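Local structure of flagellar hook-associated protein 2 (6KTY) at residues Gln56-Val61 with Asn81-Gly86. The protein probably caps the distal tip of the growing bacterial flagellar filament and helps flagellin monomers polymerise there. Residues are numbered along the deposited sequence; the frame is centred on the assembly and turned at random.
Sequences QTQIGV and NSTLDG
Ile59 and Ser82 join the loop before strand 63-68 to the N-cap turn of helix 84-94. Strands 63-68 and 71-77 lie between the two segments in sequence. The contact belongs to the part of this elongated cap-protein fragment built on the antiparallel sheet 98-104, 113-119, 45-48 and 144-148. Leu84 packs on Val102 of that sheet.

The main direct bond runs from Ile59 N to Ser82 O over 2.8 Å, fairly straight at 163° but tilted 34° from the carbonyl plane. Ser82 OG gives a weak bond to Gly60 O. The serine hydroxyl lies between its own backbone N and carbonyl carbon (chi1 54°), which turns it to the loop backbone. Ser82 is thus gripped at its carbonyl and more weakly at its hydroxyl.

Two CA-H...O contacts lie beside these bonds. Thr83 CA lies 3.5 Å from Thr57 O, with a nearly straight approach of the hydrogen. Gln58 CA approaches Ser82 O on a more bent path. One water links the backbones: it lies 2.6 Å from Thr57 O and accepts from Leu84 N at 2.9 Å, in the first turn of the helix.

The apolar contact is Ile59 CG2 on Leu84 CD2 at 4.2 Å, and both side chains also touch Phe51.

Two side chains meet backbone nitrogens. The Thr83 CG2 methyl lies 3.6 Å from Gln56 N, whose hydrogen-bond partner is Asp53. The Gln58 amide reaches across to Ser82, where NE2 lies near the backbone N without bonding to it; NE2 makes a weak bond to Gly79 O instead.

Thr83 is the N-cap residue. Its OG1 accepts from Gly86 N at 2.9 Å. The same hydroxyl donates to Asn81 OD1 at 3.0 Å, in the plane of that amide carbonyl.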
ATOM      1  N   GLN A  56      21.937 -29.584 -19.069  1.00 34.17           N
ATOM      2  CA  GLN A  56      22.082 -30.687 -20.027  1.00 35.25           C
ATOM      3  C   GLN A  56      21.666 -30.306 -21.459  1.00 33.98           C
ATOM      4  O   GLN A  56      22.368 -30.617 -22.415  1.00 34.01           O
ATOM      5  CB  GLN A  56      21.254 -31.889 -19.565  1.00 36.44           C
ATOM      6  CG  GLN A  56      21.671 -32.426 -18.220  1.00 41.07           C
ATOM      7  CD  GLN A  56      20.686 -33.434 -17.659  1.00 45.58           C
ATOM      8  OE1 GLN A  56      20.550 -34.531 -18.190  1.00 49.11           O
ATOM      9  NE2 GLN A  56      20.005 -33.068 -16.569  1.00 48.44           N
ATOM     10  N   THR A  57      20.507 -29.668 -21.593  1.00 31.92           N
ATOM     11  CA  THR A  57      19.936 -29.361 -22.897  1.00 32.60           C
ATOM     12  C   THR A  57      20.757 -28.238 -23.466  1.00 32.51           C
ATOM     13  O   THR A  57      20.958 -27.222 -22.794  1.00 31.54           O
ATOM     14  CB  THR A  57      18.458 -28.935 -22.776  1.00 32.38           C
ATOM     15  OG1 THR A  57      17.698 -30.018 -22.210  1.00 32.56           O
ATOM     16  CG2 THR A  57      17.882 -28.538 -24.144  1.00 33.24           C
ATOM     17  N   GLN A  58      21.302 -28.453 -24.653  1.00 34.10           N
ATOM     18  CA  GLN A  58      22.243 -27.513 -25.248  1.00 35.32           C
ATOM     19  C   GLN A  58      21.523 -26.636 -26.258  1.00 34.78           C
ATOM     20  O   GLN A  58      20.674 -27.128 -27.023  1.00 33.80           O
ATOM     21  CB  GLN A  58      23.408 -28.262 -25.899  1.00 38.16           C
ATOM     22  CG  GLN A  58      24.125 -29.159 -24.886  1.00 42.13           C
ATOM     23  CD  GLN A  58      25.599 -29.177 -25.060  1.00 47.67           C
ATOM     24  OE1 GLN A  58      26.108 -29.996 -25.822  1.00 51.53           O
ATOM     25  NE2 GLN A  58      26.321 -28.269 -24.357  1.00 49.27           N
ATOM     26  N   ILE A  59      21.848 -25.342 -26.254  1.00 33.53           N
ATOM     27  CA  ILE A  59      21.195 -24.401 -27.189  1.00 33.87           C
ATOM     28  C   ILE A  59      21.956 -24.165 -28.499  1.00 34.89           C
ATOM     29  O   ILE A  59      21.467 -23.436 -29.374  1.00 35.30           O
ATOM     30  CB  ILE A  59      20.840 -23.068 -26.508  1.00 32.06           C
ATOM     31  CG1 ILE A  59      22.057 -22.136 -26.285  1.00 34.17           C
ATOM     32  CG2 ILE A  59      20.158 -23.312 -25.179  1.00 33.20           C
ATOM     33  CD1 ILE A  59      21.623 -20.650 -26.039  1.00 34.20           C
ATOM     34  N   GLY A  60      23.147 -24.751 -28.622  1.00 34.93           N
ATOM     35  CA  GLY A  60      23.931 -24.671 -29.834  1.00 36.88           C
ATOM     36  C   GLY A  60      25.161 -23.757 -29.784  1.00 37.18           C
ATOM     37  O   GLY A  60      25.550 -23.251 -28.733  1.00 35.27           O
ATOM     38  N   VAL A  61      25.761 -23.545 -30.951  1.00 38.95           N
ATOM     39  CA  VAL A  61      26.963 -22.749 -31.061  1.00 40.31           C
ATOM     40  C   VAL A  61      26.667 -21.581 -31.979  1.00 41.29           C
ATOM     41  O   VAL A  61      25.877 -21.691 -32.913  1.00 41.89           O
ATOM     42  CB  VAL A  61      28.158 -23.595 -31.591  1.00 43.68           C
ATOM     43  CG1 VAL A  61      27.802 -24.328 -32.897  1.00 46.77           C
ATOM     44  CG2 VAL A  61      29.386 -22.745 -31.780  1.00 46.01           C
ATOM     45  N   ASN A  81      29.911 -25.642 -23.970  1.00 51.22           N
ATOM     46  CA  ASN A  81      29.036 -25.464 -22.847  1.00 48.36           C
ATOM     47  C   ASN A  81      27.934 -24.432 -23.133  1.00 44.01           C
ATOM     48  O   ASN A  81      27.979 -23.277 -22.682  1.00 42.71           O
ATOM     49  CB  ASN A  81      29.849 -25.101 -21.598  1.00 49.71           C
ATOM     50  CG  ASN A  81      29.025 -25.243 -20.319  1.00 51.12           C
ATOM     51  OD1 ASN A  81      27.799 -25.468 -20.368  1.00 50.21           O
ATOM     52  ND2 ASN A  81      29.694 -25.148 -19.172  1.00 54.90           N
ATOM     53  N   SER A  82      26.954 -24.875 -23.910  1.00 41.09           N
ATOM     54  CA  SER A  82      25.806 -24.055 -24.269  1.00 38.23           C
ATOM     55  C   SER A  82      24.518 -24.526 -23.564  1.00 35.29           C
ATOM     56  O   SER A  82      23.407 -24.409 -24.088  1.00 36.06           O
ATOM     57  CB  SER A  82      25.649 -23.970 -25.799  1.00 39.55           C
ATOM     58  OG  SER A  82      25.599 -25.239 -26.439  1.00 40.35           O
ATOM     59  N   THR A  83      24.664 -25.046 -22.356  1.00 33.41           N
ATOM     60  CA  THR A  83      23.525 -25.223 -21.470  1.00 31.52           C
ATOM     61  C   THR A  83      23.101 -23.817 -21.016  1.00 29.65           C
ATOM     62  O   THR A  83      23.872 -22.868 -21.147  1.00 29.22           O
ATOM     63  CB  THR A  83      23.891 -26.057 -20.242  1.00 32.24           C
ATOM     64  OG1 THR A  83      24.903 -25.365 -19.506  1.00 31.69           O
ATOM     65  CG2 THR A  83      24.433 -27.472 -20.649  1.00 34.92           C
ATOM     66  N   LEU A  84      21.896 -23.669 -20.464  1.00 28.32           N
ATOM     67  CA  LEU A  84      21.469 -22.353 -19.994  1.00 26.54           C
ATOM     68  C   LEU A  84      22.483 -21.835 -19.000  1.00 26.76           C
ATOM     69  O   LEU A  84      22.827 -20.668 -19.027  1.00 27.11           O
ATOM     70  CB  LEU A  84      20.118 -22.399 -19.328  1.00 26.56           C
ATOM     71  CG  LEU A  84      18.858 -22.501 -20.220  1.00 28.44           C
ATOM     72  CD1 LEU A  84      17.688 -22.102 -19.312  1.00 24.86           C
ATOM     73  CD2 LEU A  84      18.943 -21.656 -21.486  1.00 27.42           C
ATOM     74  N   ASP A  85      22.967 -22.720 -18.142  1.00 27.15           N
ATOM     75  CA  ASP A  85      24.009 -22.352 -17.206  1.00 29.26           C
ATOM     76  C   ASP A  85      25.309 -21.899 -17.883  1.00 28.88           C
ATOM     77  O   ASP A  85      25.899 -20.918 -17.446  1.00 27.89           O
ATOM     78  CB  ASP A  85      24.275 -23.468 -16.217  1.00 31.38           C
ATOM     79  CG  ASP A  85      24.178 -22.964 -14.812  1.00 39.99           C
ATOM     80  OD1 ASP A  85      25.251 -22.779 -14.172  1.00 42.28           O
ATOM     81  OD2 ASP A  85      23.012 -22.627 -14.432  1.00 45.06           O
ATOM     82  N   GLY A  86      25.753 -22.615 -18.921  1.00 29.43           N
ATOM     83  CA  GLY A  86      26.980 -22.211 -19.658  1.00 30.30           C
ATOM     84  C   GLY A  86      26.846 -20.855 -20.341  1.00 28.70           C
ATOM     85  O   GLY A  86      27.760 -20.048 -20.333  1.00 29.93           O
TER
HETATM   86  O   HOH W   1      20.252 -26.070 -20.542  1.00 32.93           O